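Local coordinates for ORC1-type DNA replication protein 2 (Aeropyrum pernix, PDB 1W5T) that takes part in regulating DNA replication, binding DNA and pairing an AAA+ ATPase domain with a C-terminal winged-helix domain, at residues A[190-195]-A[201-206]; A[156-161]-A[197-202]; A[310-315]-A[345-350]; A[304-309]-A[365-370]; A[243-248]-A[288-293]. One frame throughout, in Å; residues are numbered along the deposited sequence.

Interaction 1: residues A[190-195]-A[201-206]; sequences RALSYM and QVESQI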
# COMPACT_ATOMS: atom_id res chain seq x y z
N ARG A 190 -10.38 4.07 -0.31
CA ARG A 190 -11.25 4.53 0.81
C ARG A 190 -10.71 5.82 1.43
O ARG A 190 -11.49 6.65 1.87
CB ARG A 190 -11.45 3.46 1.92
CG ARG A 190 -12.18 2.18 1.48
CD ARG A 190 -12.16 1.05 2.54
NE ARG A 190 -10.81 0.52 2.75
CZ ARG A 190 -10.46 -0.29 3.72
NH1 ARG A 190 -11.38 -0.73 4.60
NH2 ARG A 190 -9.21 -0.70 3.79
N ALA A 191 -9.39 5.97 1.44
CA ALA A 191 -8.77 7.22 1.86
C ALA A 191 -9.30 8.41 1.05
O ALA A 191 -9.61 9.44 1.62
CB ALA A 191 -7.28 7.16 1.76
N LEU A 192 -9.42 8.22 -0.26
CA LEU A 192 -9.95 9.25 -1.13
C LEU A 192 -11.46 9.44 -0.86
O LEU A 192 -11.91 10.58 -0.71
CB LEU A 192 -9.70 8.90 -2.61
CG LEU A 192 -8.26 9.06 -3.10
CD1 LEU A 192 -8.15 8.63 -4.50
CD2 LEU A 192 -7.86 10.53 -2.96
N SER A 193 -12.22 8.33 -0.79
CA SER A 193 -13.66 8.37 -0.52
C SER A 193 -13.92 9.16 0.74
O SER A 193 -14.82 9.98 0.80
CB SER A 193 -14.25 6.97 -0.38
OG SER A 193 -14.04 6.22 -1.56
N TYR A 194 -13.11 8.90 1.75
CA TYR A 194 -13.21 9.57 3.03
C TYR A 194 -12.93 11.08 2.97
O TYR A 194 -13.74 11.89 3.43
CB TYR A 194 -12.29 8.90 4.05
CG TYR A 194 -12.37 9.50 5.42
CD1 TYR A 194 -13.15 8.92 6.42
CD2 TYR A 194 -11.66 10.67 5.70
CE1 TYR A 194 -13.21 9.49 7.70
CE2 TYR A 194 -11.72 11.25 6.95
CZ TYR A 194 -12.49 10.67 7.94
OH TYR A 194 -12.51 11.28 9.15
N MET A 195 -11.77 11.44 2.43
CA MET A 195 -11.43 12.84 2.15
C MET A 195 -12.51 13.61 1.38
O MET A 195 -12.76 14.74 1.70
CB MET A 195 -10.10 12.95 1.40
CG MET A 195 -8.87 12.58 2.20
SD MET A 195 -7.36 12.65 1.18
CE MET A 195 -7.03 14.36 1.24
N GLN A 201 -12.27 20.16 0.62
CA GLN A 201 -11.37 21.29 0.36
C GLN A 201 -9.90 20.91 0.47
O GLN A 201 -9.03 21.60 -0.08
CB GLN A 201 -11.68 22.46 1.29
CG GLN A 201 -13.16 22.91 1.34
CD GLN A 201 -13.33 24.39 1.72
OE1 GLN A 201 -14.01 25.14 1.00
NE2 GLN A 201 -12.71 24.82 2.84
N VAL A 202 -9.59 19.81 1.16
CA VAL A 202 -8.24 19.26 1.09
C VAL A 202 -8.09 18.28 -0.06
O VAL A 202 -7.15 18.40 -0.83
CB VAL A 202 -7.65 18.80 2.48
CG1 VAL A 202 -8.62 19.01 3.61
CG2 VAL A 202 -7.08 17.37 2.46
N GLU A 203 -9.06 17.37 -0.23
CA GLU A 203 -9.09 16.41 -1.33
C GLU A 203 -8.89 17.08 -2.69
O GLU A 203 -8.21 16.54 -3.54
CB GLU A 203 -10.42 15.65 -1.32
CG GLU A 203 -10.48 14.39 -2.18
CD GLU A 203 -10.78 14.64 -3.66
OE1 GLU A 203 -11.36 15.67 -4.03
OE2 GLU A 203 -10.43 13.76 -4.48
N SER A 204 -9.54 18.23 -2.89
CA SER A 204 -9.45 18.99 -4.13
C SER A 204 -8.04 19.50 -4.42
O SER A 204 -7.76 19.85 -5.56
CB SER A 204 -10.44 20.17 -4.14
OG SER A 204 -10.17 21.07 -3.07
N GLN A 205 -7.16 19.54 -3.41
CA GLN A 205 -5.75 19.92 -3.61
C GLN A 205 -4.93 18.86 -4.34
O GLN A 205 -3.81 19.12 -4.79
CB GLN A 205 -5.06 20.30 -2.30
CG GLN A 205 -4.40 21.68 -2.35
CD GLN A 205 -5.42 22.82 -2.44
OE1 GLN A 205 -5.17 23.84 -3.07
NE2 GLN A 205 -6.57 22.63 -1.80
N ILE A 206 -5.47 17.65 -4.44
CA ILE A 206 -4.71 16.54 -5.01
C ILE A 206 -4.80 16.54 -6.51
O ILE A 206 -5.86 16.31 -7.07
CB ILE A 206 -5.17 15.17 -4.44
CG1 ILE A 206 -5.13 15.18 -2.92
CG2 ILE A 206 -4.26 14.06 -4.96
CD1 ILE A 206 -5.70 13.95 -2.28
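Met195 reaches across from helix 190-198 to segment 201-206 and takes the largest share of the contact. Met195 CB lies 3.8 Å from Glu203 CB, and Glu203 CG is almost as near. The two backbones come closest here, with Met195 CA and Glu203 CA 5.5 Å apart. CG of Met195 stands beside its own backbone N (chi1 -69°). The chain then runs extended to SD and bends at chi3 (82°). Met195 SD comes to 4.1 Å from Ile206 CD1. The bend turns CE in between two branched side chains. Met195 CE is 3.8 Å from Ile206 CD1, and the methionine chain crosses that isoleucine at about a right angle. Met195 CE is also modelled 3.2 Å from Val202 CG2. That is too short for two methyl groups, and Val202 has an eclipsed chi1, so the exact fit is doubtful there. Leu192, one turn earlier, brings its CD2 to 4.1 Å from Ile206 CD1. Leu192 and Ile206 also touch Met53 of strand 51-56. Leu192 thus packs helix 190-198 on the parallel sheet of the AAA+ ATPase domain, and Ile206 stands where the chain enters its edge strand 206-212. The side chain of Leu192 is about 11 Å from that of Lys65, which binds ATP. Glu203 lends its CB and CG to the contact, while its carboxylate forms a salt bridge through OE2 with Lys209 NZ. No hydrogen bond joins the two segments. Their cohesion rests on dispersion between methyl, methylene and thioether groups, and the Glu203 carboxylate is probably balanced by Lys209.

Interaction 2: residues A[156-161]-A[197-202]; sequences IAAEDL and EKIPQV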
# COMPACT_ATOMS: atom_id res chain seq x y z
N ILE A 156 -5.62 14.11 15.11
CA ILE A 156 -5.35 15.04 14.00
C ILE A 156 -6.66 15.63 13.51
O ILE A 156 -7.59 14.90 13.20
CB ILE A 156 -4.56 14.35 12.85
CG1 ILE A 156 -3.15 13.97 13.32
CG2 ILE A 156 -4.50 15.23 11.60
CD1 ILE A 156 -2.58 12.79 12.61
N ALA A 157 -6.72 16.96 13.46
CA ALA A 157 -7.94 17.67 13.11
C ALA A 157 -7.97 18.12 11.65
O ALA A 157 -6.95 18.57 11.12
CB ALA A 157 -8.11 18.87 14.02
N ALA A 158 -9.14 18.03 11.04
CA ALA A 158 -9.37 18.40 9.66
C ALA A 158 -8.64 19.69 9.30
O ALA A 158 -7.92 19.78 8.31
CB ALA A 158 -10.87 18.55 9.40
N GLU A 159 -8.83 20.68 10.16
CA GLU A 159 -8.29 22.02 9.96
C GLU A 159 -6.76 22.01 9.84
O GLU A 159 -6.20 22.79 9.08
CB GLU A 159 -8.75 22.92 11.12
CG GLU A 159 -8.67 22.21 12.47
CD GLU A 159 -10.00 21.66 12.97
OE1 GLU A 159 -10.37 22.00 14.10
OE2 GLU A 159 -10.68 20.88 12.25
N ASP A 160 -6.11 21.12 10.59
CA ASP A 160 -4.65 20.93 10.55
C ASP A 160 -4.12 20.38 9.23
O ASP A 160 -3.17 20.92 8.67
CB ASP A 160 -4.22 20.00 11.67
CG ASP A 160 -4.38 20.63 13.03
OD1 ASP A 160 -4.34 21.89 13.11
OD2 ASP A 160 -4.53 19.92 14.05
N LEU A 161 -4.72 19.29 8.76
CA LEU A 161 -4.37 18.69 7.48
C LEU A 161 -4.51 19.77 6.42
O LEU A 161 -3.72 19.88 5.47
CB LEU A 161 -5.33 17.55 7.15
CG LEU A 161 -5.15 16.20 7.85
CD1 LEU A 161 -6.17 15.21 7.31
CD2 LEU A 161 -3.74 15.67 7.68
N GLU A 197 -15.81 13.00 1.29
CA GLU A 197 -16.99 13.14 2.10
C GLU A 197 -16.77 14.01 3.33
O GLU A 197 -17.68 14.72 3.74
CB GLU A 197 -17.56 11.76 2.47
CG GLU A 197 -18.80 11.36 1.67
CD GLU A 197 -20.02 11.02 2.54
OE1 GLU A 197 -19.84 10.68 3.74
OE2 GLU A 197 -21.16 11.07 2.01
N LYS A 198 -15.56 13.99 3.90
CA LYS A 198 -15.29 14.70 5.15
C LYS A 198 -14.57 16.03 4.97
O LYS A 198 -14.92 17.00 5.63
CB LYS A 198 -14.58 13.82 6.17
CG LYS A 198 -13.30 14.43 6.80
CD LYS A 198 -13.19 14.18 8.34
CE LYS A 198 -11.98 14.91 8.99
NZ LYS A 198 -10.67 14.14 9.05
N ILE A 199 -13.58 16.07 4.06
CA ILE A 199 -12.76 17.28 3.82
C ILE A 199 -12.50 17.63 2.34
O ILE A 199 -11.35 17.77 1.93
CB ILE A 199 -11.43 17.15 4.56
CG1 ILE A 199 -10.86 15.73 4.41
CG2 ILE A 199 -11.60 17.57 6.01
CD1 ILE A 199 -9.39 15.58 4.74
N PRO A 200 -13.54 17.83 1.54
CA PRO A 200 -13.38 18.01 0.08
C PRO A 200 -12.51 19.22 -0.31
O PRO A 200 -12.07 19.26 -1.45
CB PRO A 200 -14.81 18.22 -0.40
CG PRO A 200 -15.50 18.77 0.77
CD PRO A 200 -14.96 17.95 1.94
N GLN A 201 -12.27 20.16 0.62
CA GLN A 201 -11.37 21.29 0.36
C GLN A 201 -9.90 20.91 0.47
O GLN A 201 -9.03 21.60 -0.08
CB GLN A 201 -11.68 22.46 1.29
CG GLN A 201 -13.16 22.91 1.34
CD GLN A 201 -13.33 24.39 1.72
OE1 GLN A 201 -14.01 25.14 1.00
NE2 GLN A 201 -12.71 24.82 2.84
N VAL A 202 -9.59 19.81 1.16
CA VAL A 202 -8.24 19.26 1.09
C VAL A 202 -8.09 18.28 -0.06
O VAL A 202 -7.15 18.40 -0.83
CB VAL A 202 -7.65 18.80 2.48
CG1 VAL A 202 -8.62 19.01 3.61
CG2 VAL A 202 -7.08 17.37 2.46
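Ala158, right after the N-cap residue Ala157 and in the first turn of helix 158-165, points its CB into segment 197-202. The methyl meets two residues there. Ala158 CB lies 3.6 Å from Ile199 CG2 and 3.8 Å from Lys198 CE. The lysine takes part through its aliphatic chain, which is bent at chi2 and chi4. Its NZ makes a weak hydrogen bond with Tyr194 OH. The small alanine allows the backbones to approach, with Ala158 CA and Ile199 CA 6.8 Å apart. Ile199 sits at a break between helices 190-198 and 200-203. It is the first residue to leave the one and the N-cap residue of the other, where Ile199 O accepts from Val202 N at 2.8 Å. These helices belong to the P-loop NTPase fold of the AAA+ domain, and the contact joins two parts of it that lie far from each other in sequence. One turn beyond Ala158, Leu161 CD1 comes to 4.1 Å from Ile199 CD1. The two side chains cross at about a right angle. Ile199 CG1 sits between its backbone N and carbonyl carbon (chi1 42°), which sends CD1 to the leucine and leaves CG2 for the alanine. Leu151 of helix 148-151 touches both Leu161 and Ile199, and Tyr162 and Leu165 farther along helix 158-165 pack on Val202.

Interaction 3: residues A[310-315]-A[345-350]; sequences ELIILR and YNVKPR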
# COMPACT_ATOMS: atom_id res chain seq x y z
N GLU A 310 -22.45 -9.63 7.71
CA GLU A 310 -21.44 -9.67 6.64
C GLU A 310 -20.51 -10.86 6.81
O GLU A 310 -20.21 -11.54 5.86
CB GLU A 310 -20.63 -8.39 6.56
CG GLU A 310 -21.32 -7.19 7.15
CD GLU A 310 -20.95 -5.89 6.48
OE1 GLU A 310 -20.84 -4.90 7.20
OE2 GLU A 310 -20.79 -5.87 5.24
N LEU A 311 -20.08 -11.09 8.04
CA LEU A 311 -19.14 -12.15 8.37
C LEU A 311 -19.74 -13.54 8.08
O LEU A 311 -19.05 -14.44 7.60
CB LEU A 311 -18.76 -12.01 9.85
CG LEU A 311 -17.48 -11.35 10.40
CD1 LEU A 311 -16.71 -10.56 9.38
CD2 LEU A 311 -17.77 -10.49 11.65
N ILE A 312 -21.03 -13.71 8.39
CA ILE A 312 -21.74 -14.94 8.04
C ILE A 312 -21.78 -15.20 6.51
O ILE A 312 -21.59 -16.32 6.05
CB ILE A 312 -23.17 -14.97 8.68
CG1 ILE A 312 -23.08 -15.16 10.18
CG2 ILE A 312 -23.99 -16.13 8.15
CD1 ILE A 312 -24.14 -14.39 10.92
N ILE A 313 -22.01 -14.15 5.75
CA ILE A 313 -22.06 -14.23 4.29
C ILE A 313 -20.69 -14.48 3.68
O ILE A 313 -20.53 -15.34 2.77
CB ILE A 313 -22.70 -12.95 3.71
CG1 ILE A 313 -24.11 -12.77 4.31
CG2 ILE A 313 -22.72 -13.04 2.19
CD1 ILE A 313 -24.71 -11.32 4.17
N LEU A 314 -19.69 -13.76 4.20
CA LEU A 314 -18.31 -14.02 3.82
C LEU A 314 -17.91 -15.50 4.04
O LEU A 314 -17.34 -16.14 3.16
CB LEU A 314 -17.33 -13.08 4.54
CG LEU A 314 -15.86 -13.16 4.10
CD1 LEU A 314 -15.75 -13.00 2.59
CD2 LEU A 314 -14.99 -12.08 4.80
N ARG A 315 -18.24 -16.01 5.21
CA ARG A 315 -17.98 -17.40 5.54
C ARG A 315 -18.61 -18.36 4.53
O ARG A 315 -17.96 -19.28 4.05
CB ARG A 315 -18.48 -17.72 6.95
CG ARG A 315 -17.84 -18.98 7.51
CD ARG A 315 -18.80 -19.93 8.15
NE ARG A 315 -18.12 -20.80 9.11
CZ ARG A 315 -17.85 -22.09 8.91
NH1 ARG A 315 -17.24 -22.79 9.84
NH2 ARG A 315 -18.20 -22.69 7.77
N TYR A 345 -25.86 -19.98 13.84
CA TYR A 345 -25.50 -18.76 14.58
C TYR A 345 -26.52 -18.23 15.59
O TYR A 345 -26.23 -17.29 16.32
CB TYR A 345 -25.07 -17.64 13.60
CG TYR A 345 -23.76 -17.95 12.94
CD1 TYR A 345 -23.71 -18.33 11.60
CD2 TYR A 345 -22.57 -17.91 13.65
CE1 TYR A 345 -22.52 -18.65 11.00
CE2 TYR A 345 -21.37 -18.22 13.06
CZ TYR A 345 -21.34 -18.59 11.73
OH TYR A 345 -20.13 -18.91 11.12
N ASN A 346 -27.71 -18.82 15.61
CA ASN A 346 -28.84 -18.38 16.46
C ASN A 346 -29.13 -16.86 16.40
O ASN A 346 -29.35 -16.21 17.44
CB ASN A 346 -28.72 -18.89 17.92
CG ASN A 346 -27.76 -20.09 18.06
OD1 ASN A 346 -26.73 -19.99 18.74
ND2 ASN A 346 -28.10 -21.23 17.42
N VAL A 347 -29.11 -16.31 15.18
CA VAL A 347 -29.55 -14.94 14.92
C VAL A 347 -30.59 -14.98 13.80
O VAL A 347 -30.51 -15.83 12.89
CB VAL A 347 -28.37 -13.99 14.50
CG1 VAL A 347 -27.45 -13.68 15.69
CG2 VAL A 347 -27.56 -14.54 13.31
N LYS A 348 -31.59 -14.09 13.84
CA LYS A 348 -32.58 -14.12 12.75
C LYS A 348 -32.01 -13.46 11.45
O LYS A 348 -31.36 -12.40 11.52
CB LYS A 348 -33.97 -13.59 13.17
CG LYS A 348 -34.00 -12.14 13.62
CD LYS A 348 -34.82 -11.25 12.67
CE LYS A 348 -34.74 -9.76 13.07
NZ LYS A 348 -34.17 -8.88 12.00
N PRO A 349 -32.22 -14.10 10.29
CA PRO A 349 -31.69 -13.58 9.02
C PRO A 349 -32.23 -12.20 8.71
O PRO A 349 -33.42 -12.00 8.88
CB PRO A 349 -32.15 -14.61 7.97
CG PRO A 349 -33.18 -15.47 8.63
CD PRO A 349 -32.95 -15.37 10.12
N ARG A 350 -31.35 -11.29 8.30
CA ARG A 350 -31.73 -9.95 7.87
C ARG A 350 -32.48 -9.97 6.53
O ARG A 350 -32.30 -10.89 5.73
CB ARG A 350 -30.49 -9.07 7.74
CG ARG A 350 -29.67 -8.85 9.01
CD ARG A 350 -30.43 -8.17 10.17
NE ARG A 350 -30.30 -6.71 10.17
CZ ARG A 350 -29.46 -6.02 10.96
NH1 ARG A 350 -28.65 -6.64 11.82
NH2 ARG A 350 -29.43 -4.69 10.88
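Ile312 of helix 308-322 faces Tyr345, at the end of helix 330-345, with 8.5 Å between their CA atoms. Both belong to the winged-helix domain. Segment 345-350 leads from helix 330-345 to helix 352-364, a place consistent with the turn of a helix-turn-helix. Asn346 leaves the first of these helices with positive phi. The aromatic ring of Tyr345 lies over the isoleucine. Ile312 CG1 sits 3.8 Å from the centroid of the Tyr345 ring, 24° off the ring normal, in a CH-pi contact. It is offset toward the rim, so the ring atom nearest Ile312 CG1 is Tyr345 CD1 at 3.5 Å. Ile312 and Tyr345 run past each other in opposite directions. The far end of the tyrosine meets Arg315. Arg315 CD is 3.4 Å from Tyr345 OH, and the guanidinium and ring planes are 63° apart. CG of Arg315 is anti to its backbone N (chi1 -161°), and a bend at chi2 then lays CD beside the hydroxyl. The guanidinium itself forms salt bridges with Glu319 and Asp400. Tyr345 OH has a weak hydrogen bond with the same Asp400. A serine at Tyr345 would probably leave Ile312 without the ring over its CG1 and open a gap beside the Arg315 chain. Beyond the ring, Val347 adds a lighter touch, Val347 CG2 lying 4.2 Å from Ile312 CD1.

Interaction 4: residues A[304-309]-A[365-370]; sequences EALSIH and LGLVDA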
# COMPACT_ATOMS: atom_id res chain seq x y z
N GLU A 304 -12.79 -7.59 11.68
CA GLU A 304 -13.30 -7.11 12.96
C GLU A 304 -14.19 -5.89 12.81
O GLU A 304 -15.07 -5.67 13.63
CB GLU A 304 -12.13 -6.76 13.89
CG GLU A 304 -11.28 -7.95 14.34
CD GLU A 304 -10.26 -7.64 15.45
OE1 GLU A 304 -9.61 -6.55 15.46
OE2 GLU A 304 -10.09 -8.53 16.31
N ALA A 305 -13.94 -5.09 11.78
CA ALA A 305 -14.77 -3.93 11.47
C ALA A 305 -16.10 -4.33 10.85
O ALA A 305 -17.02 -3.52 10.77
CB ALA A 305 -14.04 -2.98 10.53
N LEU A 306 -16.22 -5.56 10.41
CA LEU A 306 -17.45 -6.01 9.74
C LEU A 306 -18.49 -6.47 10.77
O LEU A 306 -18.13 -7.08 11.75
CB LEU A 306 -17.10 -7.17 8.80
CG LEU A 306 -16.93 -6.90 7.32
CD1 LEU A 306 -16.39 -5.44 7.03
CD2 LEU A 306 -16.13 -8.03 6.60
N SER A 307 -19.76 -6.20 10.51
CA SER A 307 -20.88 -6.78 11.24
C SER A 307 -21.03 -8.32 11.08
O SER A 307 -20.61 -8.90 10.09
CB SER A 307 -22.16 -6.07 10.82
OG SER A 307 -22.88 -6.78 9.82
N ILE A 308 -21.60 -8.95 12.09
CA ILE A 308 -21.77 -10.41 12.18
C ILE A 308 -22.36 -10.95 10.90
O ILE A 308 -22.02 -12.03 10.43
CB ILE A 308 -22.74 -10.74 13.36
CG1 ILE A 308 -22.17 -10.28 14.69
CG2 ILE A 308 -23.03 -12.22 13.44
CD1 ILE A 308 -23.20 -10.30 15.82
N HIS A 309 -23.25 -10.16 10.33
CA HIS A 309 -24.04 -10.61 9.22
C HIS A 309 -23.29 -10.64 7.92
O HIS A 309 -23.41 -11.61 7.17
CB HIS A 309 -25.36 -9.85 9.20
CG HIS A 309 -26.37 -10.48 10.10
ND1 HIS A 309 -27.21 -11.49 9.69
CD2 HIS A 309 -26.60 -10.32 11.43
CE1 HIS A 309 -27.95 -11.90 10.71
NE2 HIS A 309 -27.60 -11.20 11.77
N LEU A 365 -14.91 -4.26 -0.78
CA LEU A 365 -13.73 -4.45 0.07
C LEU A 365 -12.78 -5.39 -0.64
O LEU A 365 -11.72 -5.72 -0.09
CB LEU A 365 -14.07 -5.00 1.46
CG LEU A 365 -14.63 -4.08 2.57
CD1 LEU A 365 -15.22 -4.90 3.73
CD2 LEU A 365 -13.61 -3.06 3.11
N GLY A 366 -13.17 -5.82 -1.84
CA GLY A 366 -12.40 -6.74 -2.64
C GLY A 366 -12.34 -8.15 -2.11
O GLY A 366 -11.52 -8.94 -2.57
N LEU A 367 -13.18 -8.47 -1.14
CA LEU A 367 -13.15 -9.80 -0.52
C LEU A 367 -13.84 -10.84 -1.40
O LEU A 367 -13.51 -12.02 -1.34
CB LEU A 367 -13.81 -9.79 0.86
CG LEU A 367 -13.02 -9.08 1.95
CD1 LEU A 367 -13.86 -8.91 3.21
CD2 LEU A 367 -11.73 -9.85 2.23
N VAL A 368 -14.81 -10.39 -2.19
CA VAL A 368 -15.59 -11.28 -3.01
C VAL A 368 -15.75 -10.66 -4.39
O VAL A 368 -15.94 -9.46 -4.51
CB VAL A 368 -16.98 -11.66 -2.34
CG1 VAL A 368 -16.91 -11.63 -0.84
CG2 VAL A 368 -18.14 -10.82 -2.81
N ASP A 369 -15.61 -11.47 -5.44
CA ASP A 369 -15.99 -10.97 -6.77
C ASP A 369 -17.45 -11.33 -7.08
O ASP A 369 -17.96 -12.38 -6.68
CB ASP A 369 -15.07 -11.43 -7.92
CG ASP A 369 -13.60 -11.53 -7.52
OD1 ASP A 369 -12.97 -10.49 -7.22
OD2 ASP A 369 -12.99 -12.61 -7.51
N ALA A 370 -18.09 -10.40 -7.79
CA ALA A 370 -19.46 -10.53 -8.25
C ALA A 370 -19.49 -10.39 -9.77
O ALA A 370 -18.81 -9.53 -10.34
CB ALA A 370 -20.33 -9.47 -7.61
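Lys406 NZ is held by two carbonyls beside this contact, Glu304 O and, weakly, Leu306 O; the side chain of that same Leu306 meets Leu365 and Leu367. Its two methyl branches part company. CD1 of Leu306 meets Leu365 CD1 at 3.5 Å, tip to tip. CD2 of Leu306 lies 4.2 Å from Leu367 CD1, again end against end. Both torsions of Leu306 lie off the usual staggered values (chi1 -100°, chi2 30°); in this setting CD1 faces Leu365 and CD2 faces Leu367. The reach is long, with Leu306 CA and Leu365 CA 10.5 Å apart. Gly366 stands between the two partner leucines. It has positive phi and closes helix 352-364 with a Schellman motif, which turns the chain toward strand 368-372. On the other segment, Ser307 is the N-cap of helix 308-322. Ser307 OG accepts a weak bond from His309 N at 3.4 Å. No hydrogen bond crosses between the segments, and the join is purely aliphatic. It lies in the winged-helix domain, where Leu306 also packs on Leu311 and Leu367 on Leu314, both of helix 308-322. The contact thus ties the start of that helix to the turn between helix 352-364 and strand 368-372, a strand that pairs antiparallel with 382-386 in the small sheet, while helix 392-408 borders the 304-309 side through Lys406.

Interaction 5: residues A[243-248]-A[288-293]; sequences ELISDV and KAVSEN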
# COMPACT_ATOMS: atom_id res chain seq x y z
N GLU A 243 10.94 -17.99 -12.67
CA GLU A 243 9.62 -18.21 -13.26
C GLU A 243 8.74 -18.98 -12.31
O GLU A 243 7.54 -18.74 -12.27
CB GLU A 243 9.72 -19.05 -14.51
CG GLU A 243 10.01 -18.26 -15.74
CD GLU A 243 10.40 -19.17 -16.89
OE1 GLU A 243 9.64 -20.16 -17.15
OE2 GLU A 243 11.47 -18.87 -17.52
N LEU A 244 9.36 -19.91 -11.59
CA LEU A 244 8.71 -20.73 -10.61
C LEU A 244 8.03 -19.90 -9.53
O LEU A 244 7.07 -20.36 -8.92
CB LEU A 244 9.72 -21.70 -10.01
CG LEU A 244 10.16 -22.80 -10.99
CD1 LEU A 244 11.36 -23.56 -10.48
CD2 LEU A 244 9.00 -23.80 -11.41
N ILE A 245 8.55 -18.71 -9.26
CA ILE A 245 8.02 -17.88 -8.21
C ILE A 245 6.91 -17.05 -8.82
O ILE A 245 5.75 -17.11 -8.38
CB ILE A 245 9.11 -17.00 -7.59
CG1 ILE A 245 10.18 -17.88 -6.91
CG2 ILE A 245 8.48 -16.10 -6.51
CD1 ILE A 245 11.55 -17.19 -6.55
N SER A 246 7.27 -16.34 -9.90
CA SER A 246 6.35 -15.45 -10.60
C SER A 246 5.11 -16.16 -11.16
O SER A 246 4.02 -15.60 -11.10
CB SER A 246 7.06 -14.59 -11.66
OG SER A 246 7.86 -15.35 -12.54
N ASP A 247 5.25 -17.40 -11.63
CA ASP A 247 4.11 -18.19 -12.12
C ASP A 247 3.09 -18.48 -11.05
O ASP A 247 1.91 -18.59 -11.34
CB ASP A 247 4.55 -19.52 -12.74
CG ASP A 247 4.79 -19.42 -14.22
OD1 ASP A 247 5.10 -18.32 -14.72
OD2 ASP A 247 4.70 -20.41 -14.97
N VAL A 248 3.54 -18.64 -9.81
CA VAL A 248 2.62 -18.88 -8.70
C VAL A 248 2.08 -17.57 -8.14
O VAL A 248 0.88 -17.50 -7.87
CB VAL A 248 3.29 -19.70 -7.56
CG1 VAL A 248 2.30 -20.00 -6.44
CG2 VAL A 248 3.85 -20.99 -8.09
N LYS A 288 10.33 -25.39 -2.92
CA LYS A 288 10.30 -25.41 -1.48
C LYS A 288 10.01 -24.02 -0.88
O LYS A 288 9.15 -23.88 -0.00
CB LYS A 288 11.63 -25.93 -0.93
CG LYS A 288 11.60 -26.19 0.57
CD LYS A 288 10.95 -27.57 0.88
CE LYS A 288 11.29 -28.10 2.32
NZ LYS A 288 10.21 -29.11 2.72
N ALA A 289 10.75 -23.02 -1.34
CA ALA A 289 10.65 -21.68 -0.75
C ALA A 289 9.24 -21.13 -0.95
O ALA A 289 8.70 -20.49 -0.05
CB ALA A 289 11.68 -20.76 -1.33
N VAL A 290 8.65 -21.41 -2.10
CA VAL A 290 7.35 -20.89 -2.48
C VAL A 290 6.27 -21.48 -1.58
O VAL A 290 5.25 -20.82 -1.27
CB VAL A 290 7.04 -21.25 -3.93
CG1 VAL A 290 5.55 -21.23 -4.21
CG2 VAL A 290 7.78 -20.33 -4.89
N SER A 291 6.51 -22.70 -1.12
CA SER A 291 5.53 -23.46 -0.39
C SER A 291 5.58 -23.24 1.12
O SER A 291 4.58 -23.58 1.79
CB SER A 291 5.67 -24.94 -0.73
OG SER A 291 6.62 -25.60 0.10
N GLU A 292 6.72 -22.76 1.65
CA GLU A 292 6.84 -22.38 3.08
C GLU A 292 6.61 -20.87 3.26
O GLU A 292 6.41 -20.39 4.38
CB GLU A 292 8.20 -22.78 3.73
CG GLU A 292 8.96 -23.94 3.11
CD GLU A 292 9.23 -25.07 4.08
OE1 GLU A 292 10.37 -25.21 4.57
OE2 GLU A 292 8.29 -25.85 4.32
N ASN A 293 6.65 -20.13 2.16
CA ASN A 293 6.46 -18.71 2.21
C ASN A 293 5.01 -18.49 2.51
O ASN A 293 4.21 -18.34 1.58
CB ASN A 293 6.84 -18.11 0.87
CG ASN A 293 7.06 -16.60 0.92
OD1 ASN A 293 6.80 -15.91 -0.08
ND2 ASN A 293 7.58 -16.10 2.03
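Val290 pushes both of its methyls into helix 239-249, overlapping Ile245 and Val248. Val290 CG2 lies 4.0 Å from Ile245 CG1, and these two side chains meet at a slant. Val290 CG2 is also 4.1 Å from Leu244 O. Val290 CG1 meets Val248 CG1 tip to tip at 4.1 Å. In Val290, CG1 lies opposite the backbone N (chi1 158°), which sets CG1 on the Val248 side and CG2 on the Ile245 side. The short helix segments run roughly alongside each other, with axes 10.2 Å apart and N-to-C directions 34° apart. Apolar contacts bridge this distance, and no hydrogen bond crosses between the segments. Next to Val290, Ser291 OG turns back within its own helix. Ser291 OG donates to Lys288 O at 3.1 Å, tilted 27° from the carbonyl plane. That oxygen also takes Ser291 N and Glu292 N. Segment 243-248 belongs to the ATPase lid. The side chain of Ile245 is about 9 Å from that of Arg227, which binds ATP. Ile245 also touches Leu224 of helix 217-231, Ala262 of helix 259-275 and Val286 of helix 283-292, so it sits where four helices of this bundle come together.

How the interactions relate
The five contacts fall into three parts of the chain. Interactions 1 and 2 lie in the AAA+ ATPase domain, with centres 8 Å apart. They share helices 190-198 and 200-203 and touch directly. Interaction 5 belongs to the helical lid region and follows them along the chain. It lies on the opposite side of the chain's centre from both, its centre 38 Å from that of interaction 1. Interactions 3 and 4 come last, within the winged-helix domain. Their centres are 12 Å apart, both use helix 308-322, and the segments of interaction 3 fall between those of interaction 4. Arg190 and Leu365 touch between interactions 1 and 4, so the ATPase and winged-helix domains meet there.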